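Local coordinates for possible periplasmic protein (Campylobacter jejuni, PDB 3RGC) that is a SurA-like periplasmic chaperone, related in structure to PEB4, and probably has peptidyl-prolyl cis-trans isomerase activity, at residues I36-E41 with L97-L102; K46-V51 with Y103-S108; N62-Q67 with N73-N78. All coordinates share one frame; numbering follows the deposited sequence.

Contact 1 (I36-E41 with L97-L102); sequences INEKME and LEKRKL
E38 opens the contact from helix 30-48: its CG lies 3.9 Å from NZ of K99, and its carboxylate is a looser neighbour, OE2 standing 4.3 Å from the same NZ, beyond salt-bridge range. Extra negative potential there would probably favour the ammonium ion. Two residues on, M40 packs against F238 and L241 of helix 218-244, where a long apolar chain fits. Helices 30-48 and 86-107 both belong to the helical SurA-type chaperone domain, and their short segments here run 12.1 Å apart at 67°, a wide spacing that long side chains have to bridge. E41 and K99 span it together. The CG of E41 is anti to the carbonyl carbon (chi1 -69°) and the chain continues extended, which carries OE1 to K99 NZ for a salt bridge of 2.9 Å; OE1 accepts with its syn lone pair. The lysine crosses the glutamate at about a right angle and turns at its last torsion (chi4 -119°) to present the amine. Nearer the backbone, CB and CG of this buried glutamate lie against CD2 of L102, CB at 3.7 Å and CG at 3.9 Å.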
ATOM      1  N   ILE B  36      -5.851 -38.817 -12.682  1.00 31.83           N
ATOM      2  CA  ILE B  36      -5.147 -39.673 -11.732  1.00 36.91           C
ATOM      3  C   ILE B  36      -4.984 -38.921 -10.421  1.00 38.86           C
ATOM      4  O   ILE B  36      -5.317 -39.434  -9.361  1.00 41.36           O
ATOM      5  CB  ILE B  36      -3.777 -40.146 -12.243  1.00 36.07           C
ATOM      6  CG1 ILE B  36      -3.935 -41.013 -13.493  1.00 32.05           C
ATOM      7  CG2 ILE B  36      -3.045 -40.917 -11.169  1.00 21.25           C
ATOM      8  CD1 ILE B  36      -2.689 -41.746 -13.856  1.00 37.83           C
ATOM      9  N   ASN B  37      -4.506 -37.688 -10.497  1.00 37.83           N
ATOM     10  CA  ASN B  37      -4.370 -36.874  -9.292  1.00 43.48           C
ATOM     11  C   ASN B  37      -5.708 -36.578  -8.601  1.00 38.33           C
ATOM     12  O   ASN B  37      -5.778 -36.563  -7.376  1.00 45.91           O
ATOM     13  CB  ASN B  37      -3.612 -35.577  -9.595  1.00 53.33           C
ATOM     14  CG  ASN B  37      -3.440 -34.700  -8.370  1.00 52.43           C
ATOM     15  OD1 ASN B  37      -2.530 -34.906  -7.562  1.00 48.17           O
ATOM     16  ND2 ASN B  37      -4.313 -33.708  -8.228  1.00 50.94           N
ATOM     17  N   GLU B  38      -6.771 -36.344  -9.367  1.00 39.85           N
ATOM     18  CA  GLU B  38      -8.075 -36.111  -8.740  1.00 37.75           C
ATOM     19  C   GLU B  38      -8.515 -37.317  -7.940  1.00 34.49           C
ATOM     20  O   GLU B  38      -9.113 -37.179  -6.884  1.00 42.77           O
ATOM     21  CB  GLU B  38      -9.146 -35.795  -9.764  1.00 50.56           C
ATOM     22  CG  GLU B  38      -9.182 -34.353 -10.201  1.00 69.46           C
ATOM     23  CD  GLU B  38     -10.372 -34.075 -11.094  1.00 82.70           C
ATOM     24  OE1 GLU B  38     -11.244 -34.971 -11.204  1.00 85.72           O
ATOM     25  OE2 GLU B  38     -10.433 -32.971 -11.683  1.00 82.10           O
ATOM     26  N   LYS B  39      -8.232 -38.511  -8.439  1.00 34.88           N
ATOM     27  CA  LYS B  39      -8.646 -39.701  -7.694  1.00 36.51           C
ATOM     28  C   LYS B  39      -7.838 -39.850  -6.412  1.00 33.75           C
ATOM     29  O   LYS B  39      -8.367 -40.273  -5.393  1.00 37.27           O
ATOM     30  CB  LYS B  39      -8.548 -40.961  -8.545  1.00 35.57           C
ATOM     31  CG  LYS B  39      -9.432 -40.939  -9.773  1.00 46.21           C
ATOM     32  CD  LYS B  39     -10.859 -40.591  -9.402  1.00 45.20           C
ATOM     33  CE  LYS B  39     -11.760 -40.604 -10.616  1.00 55.80           C
ATOM     34  NZ  LYS B  39     -13.158 -40.239 -10.250  1.00 66.55           N
ATOM     35  N   MET B  40      -6.555 -39.500  -6.468  1.00 41.10           N
ATOM     36  CA  MET B  40      -5.716 -39.526  -5.277  1.00 43.26           C
ATOM     37  C   MET B  40      -6.294 -38.589  -4.220  1.00 39.30           C
ATOM     38  O   MET B  40      -6.352 -38.939  -3.050  1.00 40.89           O
ATOM     39  CB  MET B  40      -4.265 -39.137  -5.601  1.00 49.52           C
ATOM     40  CG  MET B  40      -3.444 -40.209  -6.319  1.00 50.04           C
ATOM     41  SD  MET B  40      -1.767 -39.644  -6.762  1.00 51.13           S
ATOM     42  CE  MET B  40      -1.208 -39.228  -5.174  1.00 21.40           C
ATOM     43  N   GLU B  41      -6.737 -37.404  -4.636  1.00 32.09           N
ATOM     44  CA  GLU B  41      -7.259 -36.418  -3.684  1.00 37.83           C
ATOM     45  C   GLU B  41      -8.550 -36.894  -3.048  1.00 33.31           C
ATOM     46  O   GLU B  41      -8.727 -36.815  -1.840  1.00 32.13           O
ATOM     47  CB  GLU B  41      -7.544 -35.083  -4.380  1.00 42.50           C
ATOM     48  CG  GLU B  41      -6.301 -34.333  -4.834  1.00 61.65           C
ATOM     49  CD  GLU B  41      -6.635 -33.162  -5.749  1.00 68.24           C
ATOM     50  OE1 GLU B  41      -7.776 -33.105  -6.253  1.00 81.47           O
ATOM     51  OE2 GLU B  41      -5.757 -32.307  -5.970  1.00 58.03           O
ATOM     52  N   LEU B  97     -13.357 -25.808  -2.353  1.00 29.21           N
ATOM     53  CA  LEU B  97     -13.263 -25.729  -0.892  1.00 38.14           C
ATOM     54  C   LEU B  97     -12.854 -27.061  -0.282  1.00 32.53           C
ATOM     55  O   LEU B  97     -12.092 -27.096   0.686  1.00 33.95           O
ATOM     56  CB  LEU B  97     -14.578 -25.281  -0.261  1.00 36.70           C
ATOM     57  CG  LEU B  97     -15.060 -23.849  -0.500  1.00 46.12           C
ATOM     58  CD1 LEU B  97     -16.524 -23.710  -0.065  1.00 45.30           C
ATOM     59  CD2 LEU B  97     -14.178 -22.859   0.238  1.00 34.03           C
ATOM     60  N   GLU B  98     -13.390 -28.150  -0.829  1.00 28.56           N
ATOM     61  CA  GLU B  98     -13.024 -29.475  -0.366  1.00 34.18           C
ATOM     62  C   GLU B  98     -11.526 -29.655  -0.581  1.00 31.96           C
ATOM     63  O   GLU B  98     -10.813 -30.100   0.321  1.00 36.11           O
ATOM     64  CB  GLU B  98     -13.806 -30.561  -1.112  1.00 33.52           C
ATOM     65  CG  GLU B  98     -15.269 -30.659  -0.745  1.00 38.31           C
ATOM     66  CD  GLU B  98     -16.063 -31.516  -1.736  1.00 49.84           C
ATOM     67  OE1 GLU B  98     -15.753 -31.465  -2.943  1.00 51.73           O
ATOM     68  OE2 GLU B  98     -16.990 -32.244  -1.313  1.00 49.41           O
ATOM     69  N   LYS B  99     -11.053 -29.285  -1.770  1.00 32.97           N
ATOM     70  CA  LYS B  99      -9.633 -29.360  -2.092  1.00 34.01           C
ATOM     71  C   LYS B  99      -8.813 -28.455  -1.172  1.00 34.60           C
ATOM     72  O   LYS B  99      -7.714 -28.831  -0.742  1.00 29.20           O
ATOM     73  CB  LYS B  99      -9.364 -29.000  -3.561  1.00 35.78           C
ATOM     74  CG  LYS B  99      -9.838 -30.043  -4.585  1.00 42.60           C
ATOM     75  CD  LYS B  99      -9.522 -29.594  -6.030  1.00 46.87           C
ATOM     76  CE  LYS B  99     -10.169 -30.499  -7.070  1.00 59.26           C
ATOM     77  NZ  LYS B  99      -9.150 -31.166  -7.951  1.00 73.03           N
ATOM     78  N   ARG B 100      -9.340 -27.274  -0.862  1.00 27.35           N
ATOM     79  CA  ARG B 100      -8.639 -26.377   0.059  1.00 36.81           C
ATOM     80  C   ARG B 100      -8.577 -26.953   1.473  1.00 38.51           C
ATOM     81  O   ARG B 100      -7.526 -26.888   2.111  1.00 31.72           O
ATOM     82  CB  ARG B 100      -9.242 -24.967   0.079  1.00 45.09           C
ATOM     83  CG  ARG B 100      -8.613 -24.031  -0.943  1.00 66.95           C
ATOM     84  CD  ARG B 100      -8.988 -22.570  -0.718  1.00 79.47           C
ATOM     85  NE  ARG B 100     -10.357 -22.275  -1.129  1.00 91.23           N
ATOM     86  CZ  ARG B 100     -10.757 -22.215  -2.396  1.00 94.43           C
ATOM     87  NH1 ARG B 100      -9.896 -22.445  -3.381  1.00 93.75           N
ATOM     88  NH2 ARG B 100     -12.024 -21.937  -2.678  1.00 93.01           N
ATOM     89  N   LYS B 101      -9.684 -27.525   1.961  1.00 26.46           N
ATOM     90  CA  LYS B 101      -9.652 -28.190   3.266  1.00 28.61           C
ATOM     91  C   LYS B 101      -8.599 -29.317   3.266  1.00 35.48           C
ATOM     92  O   LYS B 101      -7.852 -29.481   4.229  1.00 35.16           O
ATOM     93  CB  LYS B 101     -11.025 -28.735   3.662  1.00 33.19           C
ATOM     94  CG  LYS B 101     -11.957 -27.734   4.329  1.00 34.50           C
ATOM     95  CD  LYS B 101     -13.212 -28.424   4.847  1.00 37.89           C
ATOM     96  CE  LYS B 101     -13.938 -27.578   5.873  1.00 43.15           C
ATOM     97  NZ  LYS B 101     -14.884 -28.404   6.699  1.00 46.84           N
ATOM     98  N   LEU B 102      -8.524 -30.060   2.159  1.00 34.36           N
ATOM     99  CA  LEU B 102      -7.611 -31.201   2.035  1.00 30.37           C
ATOM    100  C   LEU B 102      -6.159 -30.765   2.161  1.00 27.98           C
ATOM    101  O   LEU B 102      -5.390 -31.333   2.941  1.00 33.26           O
ATOM    102  CB  LEU B 102      -7.827 -31.929   0.690  1.00 35.70           C
ATOM    103  CG  LEU B 102      -6.735 -32.940   0.323  1.00 36.17           C
ATOM    104  CD1 LEU B 102      -6.673 -34.039   1.371  1.00 30.96           C
ATOM    105  CD2 LEU B 102      -6.899 -33.543  -1.087  1.00 33.71           C
TER

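Contact 2 (K46-V51 with Y103-S108); sequences KQLGIV and YEKIAS
K105 lays its methylenes across L48 and I50, crossing each at a slant. Its CB is 4.0 Å from CD1 of I50. The next carbon, CG, is anti to the backbone N (chi1 -177°) and meets two methyl groups that lie on the same general side of it: CD1 of L48 at 4.0 Å and CD1 of I50 at 4.2 Å. At chi2 (63°) the chain bends, and from CD through CE to NZ it runs on beyond the close contacts with these two residues. A lysine suits such an exposed border, its carbon stem covering apolar neighbours while the ammonium group can lie at the surface. L48 CD1 also reaches CG1 of the buried I106, 4.2 Å away. Between L48 and I50 the chain turns through G49, whose positive phi belongs to a Schellman motif ending helix 30-48; glycine adopts that conformation readily, and the turn brings I50 back beside the lysine. On the partner segment, S108 OG donates to K105 O at 2.7 Å. The contact joins the C-terminal ends of helices 30-48 and 86-107, with I106 resting on Y237 and F238 of helix 218-244 and I50 on K101.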
ATOM      1  N   LYS B  46     -11.557 -38.915   1.733  1.00 42.30           N
ATOM      2  CA  LYS B  46     -12.231 -39.950   2.513  1.00 46.30           C
ATOM      3  C   LYS B  46     -11.472 -40.285   3.796  1.00 50.35           C
ATOM      4  O   LYS B  46     -12.029 -40.227   4.896  1.00 54.26           O
ATOM      5  CB  LYS B  46     -12.361 -41.231   1.682  1.00 50.76           C
ATOM      6  CG  LYS B  46     -13.117 -41.062   0.374  1.00 60.35           C
ATOM      7  CD  LYS B  46     -13.138 -42.366  -0.407  1.00 69.22           C
ATOM      8  CE  LYS B  46     -13.777 -42.175  -1.766  1.00 71.73           C
ATOM      9  NZ  LYS B  46     -15.117 -41.569  -1.627  1.00 62.73           N
ATOM     10  N   GLN B  47     -10.202 -40.655   3.638  1.00 36.56           N
ATOM     11  CA  GLN B  47      -9.388 -41.119   4.754  1.00 42.67           C
ATOM     12  C   GLN B  47      -9.177 -40.045   5.819  1.00 50.46           C
ATOM     13  O   GLN B  47      -9.118 -40.352   7.006  1.00 51.09           O
ATOM     14  CB  GLN B  47      -8.030 -41.611   4.252  1.00 48.76           C
ATOM     15  CG  GLN B  47      -8.113 -42.751   3.245  1.00 57.17           C
ATOM     16  CD  GLN B  47      -6.740 -43.171   2.752  1.00 64.85           C
ATOM     17  OE1 GLN B  47      -5.748 -43.041   3.472  1.00 59.30           O
ATOM     18  NE2 GLN B  47      -6.673 -43.665   1.515  1.00 69.16           N
ATOM     19  N   LEU B  48      -9.050 -38.789   5.404  1.00 46.50           N
ATOM     20  CA  LEU B  48      -8.810 -37.713   6.362  1.00 44.67           C
ATOM     21  C   LEU B  48     -10.116 -37.094   6.846  1.00 40.79           C
ATOM     22  O   LEU B  48     -10.109 -36.192   7.668  1.00 51.20           O
ATOM     23  CB  LEU B  48      -7.890 -36.643   5.771  1.00 44.53           C
ATOM     24  CG  LEU B  48      -6.495 -37.117   5.356  1.00 43.50           C
ATOM     25  CD1 LEU B  48      -5.731 -36.037   4.542  1.00 30.52           C
ATOM     26  CD2 LEU B  48      -5.687 -37.584   6.575  1.00 38.85           C
ATOM     27  N   GLY B  49     -11.236 -37.602   6.344  1.00 38.72           N
ATOM     28  CA  GLY B  49     -12.537 -37.113   6.749  1.00 42.28           C
ATOM     29  C   GLY B  49     -12.739 -35.664   6.364  1.00 48.62           C
ATOM     30  O   GLY B  49     -13.199 -34.859   7.166  1.00 50.49           O
ATOM     31  N   ILE B  50     -12.385 -35.327   5.131  1.00 42.14           N
ATOM     32  CA  ILE B  50     -12.583 -33.977   4.644  1.00 33.55           C
ATOM     33  C   ILE B  50     -14.015 -33.878   4.179  1.00 36.01           C
ATOM     34  O   ILE B  50     -14.491 -34.770   3.495  1.00 47.04           O
ATOM     35  CB  ILE B  50     -11.663 -33.664   3.444  1.00 37.25           C
ATOM     36  CG1 ILE B  50     -10.195 -33.825   3.830  1.00 40.25           C
ATOM     37  CG2 ILE B  50     -11.914 -32.255   2.928  1.00 40.07           C
ATOM     38  CD1 ILE B  50      -9.794 -33.002   5.047  1.00 43.63           C
ATOM     39  N   VAL B  51     -14.698 -32.795   4.543  1.00 41.14           N
ATOM     40  CA  VAL B  51     -16.068 -32.561   4.081  1.00 30.32           C
ATOM     41  C   VAL B  51     -16.481 -31.076   4.161  1.00 28.21           C
ATOM     42  O   VAL B  51     -16.001 -30.333   5.007  1.00 33.78           O
ATOM     43  CB  VAL B  51     -17.081 -33.437   4.869  1.00 44.37           C
ATOM     44  CG1 VAL B  51     -17.234 -32.917   6.275  1.00 39.34           C
ATOM     45  CG2 VAL B  51     -18.417 -33.454   4.174  1.00 51.94           C
ATOM     46  N   TYR B 103      -5.785 -29.744   1.399  1.00 25.16           N
ATOM     47  CA  TYR B 103      -4.416 -29.233   1.460  1.00 29.50           C
ATOM     48  C   TYR B 103      -4.077 -28.514   2.784  1.00 26.86           C
ATOM     49  O   TYR B 103      -2.924 -28.502   3.202  1.00 28.67           O
ATOM     50  CB  TYR B 103      -4.116 -28.359   0.242  1.00 30.37           C
ATOM     51  CG  TYR B 103      -4.140 -29.159  -1.033  1.00 36.38           C
ATOM     52  CD1 TYR B 103      -3.208 -30.143  -1.257  1.00 49.00           C
ATOM     53  CD2 TYR B 103      -5.113 -28.956  -1.990  1.00 46.97           C
ATOM     54  CE1 TYR B 103      -3.233 -30.896  -2.408  1.00 57.52           C
ATOM     55  CE2 TYR B 103      -5.152 -29.708  -3.143  1.00 48.91           C
ATOM     56  CZ  TYR B 103      -4.207 -30.679  -3.348  1.00 53.19           C
ATOM     57  OH  TYR B 103      -4.220 -31.437  -4.498  1.00 56.78           O
ATOM     58  N   GLU B 104      -5.067 -27.916   3.438  1.00 31.89           N
ATOM     59  CA  GLU B 104      -4.841 -27.363   4.778  1.00 36.53           C
ATOM     60  C   GLU B 104      -4.517 -28.490   5.742  1.00 33.61           C
ATOM     61  O   GLU B 104      -3.563 -28.413   6.491  1.00 39.67           O
ATOM     62  CB  GLU B 104      -6.092 -26.684   5.324  1.00 39.65           C
ATOM     63  CG  GLU B 104      -6.614 -25.483   4.584  1.00 67.36           C
ATOM     64  CD  GLU B 104      -8.008 -25.092   5.079  1.00 97.31           C
ATOM     65  OE1 GLU B 104      -8.375 -25.479   6.217  1.00 99.25           O
ATOM     66  OE2 GLU B 104      -8.744 -24.415   4.326  1.00110.43           O
ATOM     67  N   LYS B 105      -5.359 -29.521   5.744  1.00 30.31           N
ATOM     68  CA  LYS B 105      -5.164 -30.690   6.595  1.00 24.09           C
ATOM     69  C   LYS B 105      -3.774 -31.280   6.373  1.00 32.80           C
ATOM     70  O   LYS B 105      -2.999 -31.478   7.312  1.00 41.13           O
ATOM     71  CB  LYS B 105      -6.245 -31.737   6.280  1.00 32.86           C
ATOM     72  CG  LYS B 105      -6.206 -32.988   7.138  1.00 43.20           C
ATOM     73  CD  LYS B 105      -6.454 -32.652   8.606  1.00 56.55           C
ATOM     74  CE  LYS B 105      -6.651 -33.906   9.446  1.00 68.89           C
ATOM     75  NZ  LYS B 105      -6.730 -33.606  10.913  1.00 74.83           N
ATOM     76  N   ILE B 106      -3.448 -31.550   5.117  1.00 32.94           N
ATOM     77  CA  ILE B 106      -2.147 -32.101   4.801  1.00 27.30           C
ATOM     78  C   ILE B 106      -1.040 -31.215   5.342  1.00 26.70           C
ATOM     79  O   ILE B 106      -0.128 -31.700   5.997  1.00 31.52           O
ATOM     80  CB  ILE B 106      -1.973 -32.317   3.282  1.00 38.22           C
ATOM     81  CG1 ILE B 106      -2.812 -33.509   2.817  1.00 33.77           C
ATOM     82  CG2 ILE B 106      -0.510 -32.551   2.922  1.00 21.87           C
ATOM     83  CD1 ILE B 106      -2.624 -33.819   1.359  1.00 44.34           C
ATOM     84  N   ALA B 107      -1.101 -29.915   5.072  1.00 25.35           N
ATOM     85  CA  ALA B 107      -0.045 -29.035   5.576  1.00 27.89           C
ATOM     86  C   ALA B 107       0.024 -28.979   7.114  1.00 39.91           C
ATOM     87  O   ALA B 107       1.069 -28.664   7.674  1.00 43.00           O
ATOM     88  CB  ALA B 107      -0.194 -27.655   5.014  1.00 28.05           C
ATOM     89  N   SER B 108      -1.081 -29.273   7.798  1.00 35.72           N
ATOM     90  CA  SER B 108      -1.080 -29.217   9.259  1.00 37.21           C
ATOM     91  C   SER B 108      -0.244 -30.361   9.823  1.00 43.42           C
ATOM     92  O   SER B 108       0.017 -30.425  11.019  1.00 40.06           O
ATOM     93  CB  SER B 108      -2.505 -29.260   9.825  1.00 37.05           C
ATOM     94  OG  SER B 108      -3.015 -30.586   9.904  1.00 41.46           O
TER

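Contact 3 (N62-Q67 with N73-N78); sequences NKMLAQ and NAFKAN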
ATOM      1  N   ASN B  62     -20.666 -16.012   0.676  1.00 37.80           N
ATOM      2  CA  ASN B  62     -20.770 -14.635   1.171  1.00 43.71           C
ATOM      3  C   ASN B  62     -19.412 -13.930   1.348  1.00 40.92           C
ATOM      4  O   ASN B  62     -19.250 -12.770   0.994  1.00 50.33           O
ATOM      5  CB  ASN B  62     -21.566 -14.586   2.471  1.00 50.07           C
ATOM      6  CG  ASN B  62     -22.962 -15.165   2.324  1.00 55.61           C
ATOM      7  OD1 ASN B  62     -23.580 -15.068   1.265  1.00 52.46           O
ATOM      8  ND2 ASN B  62     -23.471 -15.766   3.395  1.00 60.34           N
ATOM      9  N   LYS B  63     -18.442 -14.630   1.914  1.00 34.99           N
ATOM     10  CA  LYS B  63     -17.114 -14.072   2.103  1.00 31.96           C
ATOM     11  C   LYS B  63     -16.453 -13.710   0.778  1.00 47.82           C
ATOM     12  O   LYS B  63     -15.715 -12.728   0.704  1.00 47.27           O
ATOM     13  CB  LYS B  63     -16.227 -15.061   2.839  1.00 33.49           C
ATOM     14  CG  LYS B  63     -16.505 -15.207   4.323  1.00 42.11           C
ATOM     15  CD  LYS B  63     -15.550 -16.280   4.865  1.00 61.01           C
ATOM     16  CE  LYS B  63     -15.664 -16.504   6.362  1.00 65.62           C
ATOM     17  NZ  LYS B  63     -14.649 -17.518   6.797  1.00 71.29           N
ATOM     18  N   MET B  64     -16.704 -14.505  -0.261  1.00 52.18           N
ATOM     19  CA  MET B  64     -16.197 -14.187  -1.596  1.00 56.06           C
ATOM     20  C   MET B  64     -16.906 -12.947  -2.166  1.00 51.80           C
ATOM     21  O   MET B  64     -16.259 -12.074  -2.751  1.00 54.14           O
ATOM     22  CB  MET B  64     -16.322 -15.398  -2.528  1.00 57.35           C
ATOM     23  CG  MET B  64     -15.895 -15.165  -3.980  1.00 54.32           C
ATOM     24  SD  MET B  64     -17.269 -15.366  -5.139  1.00 70.67           S
ATOM     25  CE  MET B  64     -17.858 -13.690  -5.219  1.00 28.39           C
ATOM     26  N   LEU B  65     -18.225 -12.864  -1.970  1.00 43.36           N
ATOM     27  CA  LEU B  65     -18.994 -11.656  -2.316  1.00 37.16           C
ATOM     28  C   LEU B  65     -18.410 -10.386  -1.683  1.00 39.34           C
ATOM     29  O   LEU B  65     -18.128  -9.417  -2.389  1.00 38.91           O
ATOM     30  CB  LEU B  65     -20.472 -11.784  -1.913  1.00 38.91           C
ATOM     31  CG  LEU B  65     -21.321 -12.923  -2.521  1.00 53.75           C
ATOM     32  CD1 LEU B  65     -22.792 -12.819  -2.102  1.00 47.82           C
ATOM     33  CD2 LEU B  65     -21.204 -13.011  -4.040  1.00 44.29           C
ATOM     34  N   ALA B  66     -18.235 -10.380  -0.363  1.00 39.82           N
ATOM     35  CA  ALA B  66     -17.678  -9.200   0.314  1.00 52.52           C
ATOM     36  C   ALA B  66     -16.282  -8.828  -0.212  1.00 55.33           C
ATOM     37  O   ALA B  66     -16.006  -7.663  -0.506  1.00 60.53           O
ATOM     38  CB  ALA B  66     -17.636  -9.407   1.817  1.00 50.41           C
ATOM     39  N   GLN B  67     -15.408  -9.823  -0.328  1.00 48.74           N
ATOM     40  CA  GLN B  67     -14.062  -9.599  -0.843  1.00 64.73           C
ATOM     41  C   GLN B  67     -14.081  -8.976  -2.239  1.00 68.97           C
ATOM     42  O   GLN B  67     -13.117  -8.324  -2.644  1.00 71.33           O
ATOM     43  CB  GLN B  67     -13.251 -10.907  -0.833  1.00 75.73           C
ATOM     44  CG  GLN B  67     -12.891 -11.395   0.578  1.00 89.29           C
ATOM     45  CD  GLN B  67     -12.578 -12.890   0.648  1.00100.00           C
ATOM     46  OE1 GLN B  67     -12.580 -13.592  -0.368  1.00106.46           O
ATOM     47  NE2 GLN B  67     -12.312 -13.381   1.858  1.00 96.15           N
ATOM     48  N   ASN B  73     -27.468 -11.089  -5.144  1.00 59.75           N
ATOM     49  CA  ASN B  73     -28.323 -10.743  -6.278  1.00 64.26           C
ATOM     50  C   ASN B  73     -27.528 -10.236  -7.482  1.00 60.25           C
ATOM     51  O   ASN B  73     -27.779 -10.634  -8.621  1.00 56.80           O
ATOM     52  CB  ASN B  73     -29.376  -9.715  -5.865  1.00 65.64           C
ATOM     53  CG  ASN B  73     -30.421 -10.297  -4.947  1.00 66.10           C
ATOM     54  OD1 ASN B  73     -30.292 -11.429  -4.486  1.00 75.87           O
ATOM     55  ND2 ASN B  73     -31.466  -9.523  -4.668  1.00 59.38           N
ATOM     56  N   ALA B  74     -26.570  -9.355  -7.223  1.00 59.28           N
ATOM     57  CA  ALA B  74     -25.722  -8.817  -8.281  1.00 57.19           C
ATOM     58  C   ALA B  74     -24.859  -9.927  -8.879  1.00 53.51           C
ATOM     59  O   ALA B  74     -24.726 -10.040 -10.098  1.00 54.38           O
ATOM     60  CB  ALA B  74     -24.852  -7.686  -7.744  1.00 51.51           C
ATOM     61  N   PHE B  75     -24.280 -10.752  -8.015  1.00 45.65           N
ATOM     62  CA  PHE B  75     -23.502 -11.879  -8.496  1.00 44.66           C
ATOM     63  C   PHE B  75     -24.370 -12.824  -9.333  1.00 46.97           C
ATOM     64  O   PHE B  75     -23.902 -13.391 -10.331  1.00 44.77           O
ATOM     65  CB  PHE B  75     -22.820 -12.633  -7.346  1.00 43.65           C
ATOM     66  CG  PHE B  75     -22.081 -13.855  -7.797  1.00 44.30           C
ATOM     67  CD1 PHE B  75     -20.788 -13.760  -8.274  1.00 44.35           C
ATOM     68  CD2 PHE B  75     -22.698 -15.092  -7.786  1.00 44.62           C
ATOM     69  CE1 PHE B  75     -20.114 -14.881  -8.710  1.00 54.88           C
ATOM     70  CE2 PHE B  75     -22.034 -16.218  -8.224  1.00 51.46           C
ATOM     71  CZ  PHE B  75     -20.741 -16.111  -8.691  1.00 58.36           C
ATOM     72  N   LYS B  76     -25.636 -12.976  -8.941  1.00 48.19           N
ATOM     73  CA  LYS B  76     -26.552 -13.866  -9.655  1.00 45.75           C
ATOM     74  C   LYS B  76     -26.963 -13.291 -11.010  1.00 50.10           C
ATOM     75  O   LYS B  76     -27.237 -14.037 -11.955  1.00 48.96           O
ATOM     76  CB  LYS B  76     -27.792 -14.165  -8.812  1.00 42.59           C
ATOM     77  CG  LYS B  76     -27.660 -15.376  -7.897  1.00 44.69           C
ATOM     78  CD  LYS B  76     -28.847 -15.446  -6.964  1.00 52.91           C
ATOM     79  CE  LYS B  76     -28.873 -16.741  -6.190  1.00 60.26           C
ATOM     80  NZ  LYS B  76     -29.972 -16.754  -5.188  1.00 65.20           N
ATOM     81  N   ALA B  77     -27.003 -11.965 -11.106  1.00 46.91           N
ATOM     82  CA  ALA B  77     -27.357 -11.328 -12.370  1.00 53.63           C
ATOM     83  C   ALA B  77     -26.189 -11.464 -13.343  1.00 62.62           C
ATOM     84  O   ALA B  77     -26.365 -11.884 -14.487  1.00 66.63           O
ATOM     85  CB  ALA B  77     -27.736  -9.869 -12.153  1.00 55.66           C
ATOM     86  N   ASN B  78     -24.991 -11.136 -12.874  1.00 60.13           N
ATOM     87  CA  ASN B  78     -23.791 -11.327 -13.671  1.00 67.55           C
ATOM     88  C   ASN B  78     -23.707 -12.732 -14.255  1.00 66.78           C
ATOM     89  O   ASN B  78     -23.391 -12.901 -15.432  1.00 68.39           O
ATOM     90  CB  ASN B  78     -22.535 -11.024 -12.847  1.00 78.60           C
ATOM     91  CG  ASN B  78     -21.264 -11.533 -13.511  1.00 82.31           C
ATOM     92  OD1 ASN B  78     -20.793 -10.959 -14.492  1.00 84.14           O
ATOM     93  ND2 ASN B  78     -20.701 -12.613 -12.973  1.00 83.70           N
TER
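F75 is met by two side chains of the preceding helix, M64 and L65, in a contact between two consecutive helices of the SurA-type N-terminal domain: helix 54-67 and helix 72-81 are joined by a short loop, and the contact packs one against the other near it. All three main side chains are apolar, as suits a contact held by dispersion forces and by the exclusion of water.

The CB bond of F75 points at the facing helix. Its CG is anti to the backbone N (chi1 176°), and both M64 and L65 meet the ring obliquely, neither squarely on its face nor on its edge. The CB bond of M64 also points at the partner helix, and its sulfur makes a Met-aromatic contact: SD stands 5.2 Å from the centroid of the F75 ring, 33° off the ring normal. The terminal methyl follows the sulfur, CE lying 4.2 Å from CD1 of F75. Methionine suits this place because its long, flexible thioether chain can bring a polarisable sulfur to an aromatic ring from one helix to the next.

L65 comes in differently. Its CB bond runs across rather than at the other helix, yet its CD2 reaches F75, and the two side chains cross at about a right angle. The leucine meets CB and the first ring carbon, CG, the methionine the ring farther out at CD1. Beyond the two helices, the F75 ring also meets that of F89 on helix 86-107, their planes inclined at about 55°. The tightest approach between the segments belongs to one leucine methyl: L65 CD2 is 3.7 Å from F75 CB and 3.9 Å from F75 CG.

In the fold
Contacts 1 and 2 join the same two helices, 30-48 and 86-107, at successive levels, with centres about 9 Å apart. They touch directly, K101 of contact 1 donating to the backbone oxygen of V51 in contact 2. All three contacts are partly buried: E41 and L102 in contact 1, I106 in contact 2 and L65 in contact 3 are the buried residues, and K105 in contact 2 is exposed. The chemistry shifts from a salt bridge beside leucine in contact 1 to apolar contacts in contact 2. Contact 3, nested in the chain between their segments, pairs helices 54-67 and 72-81 through sulfur, aromatic and aliphatic groups, without charge. Helix 218-244 adjoins contacts 1 and 2.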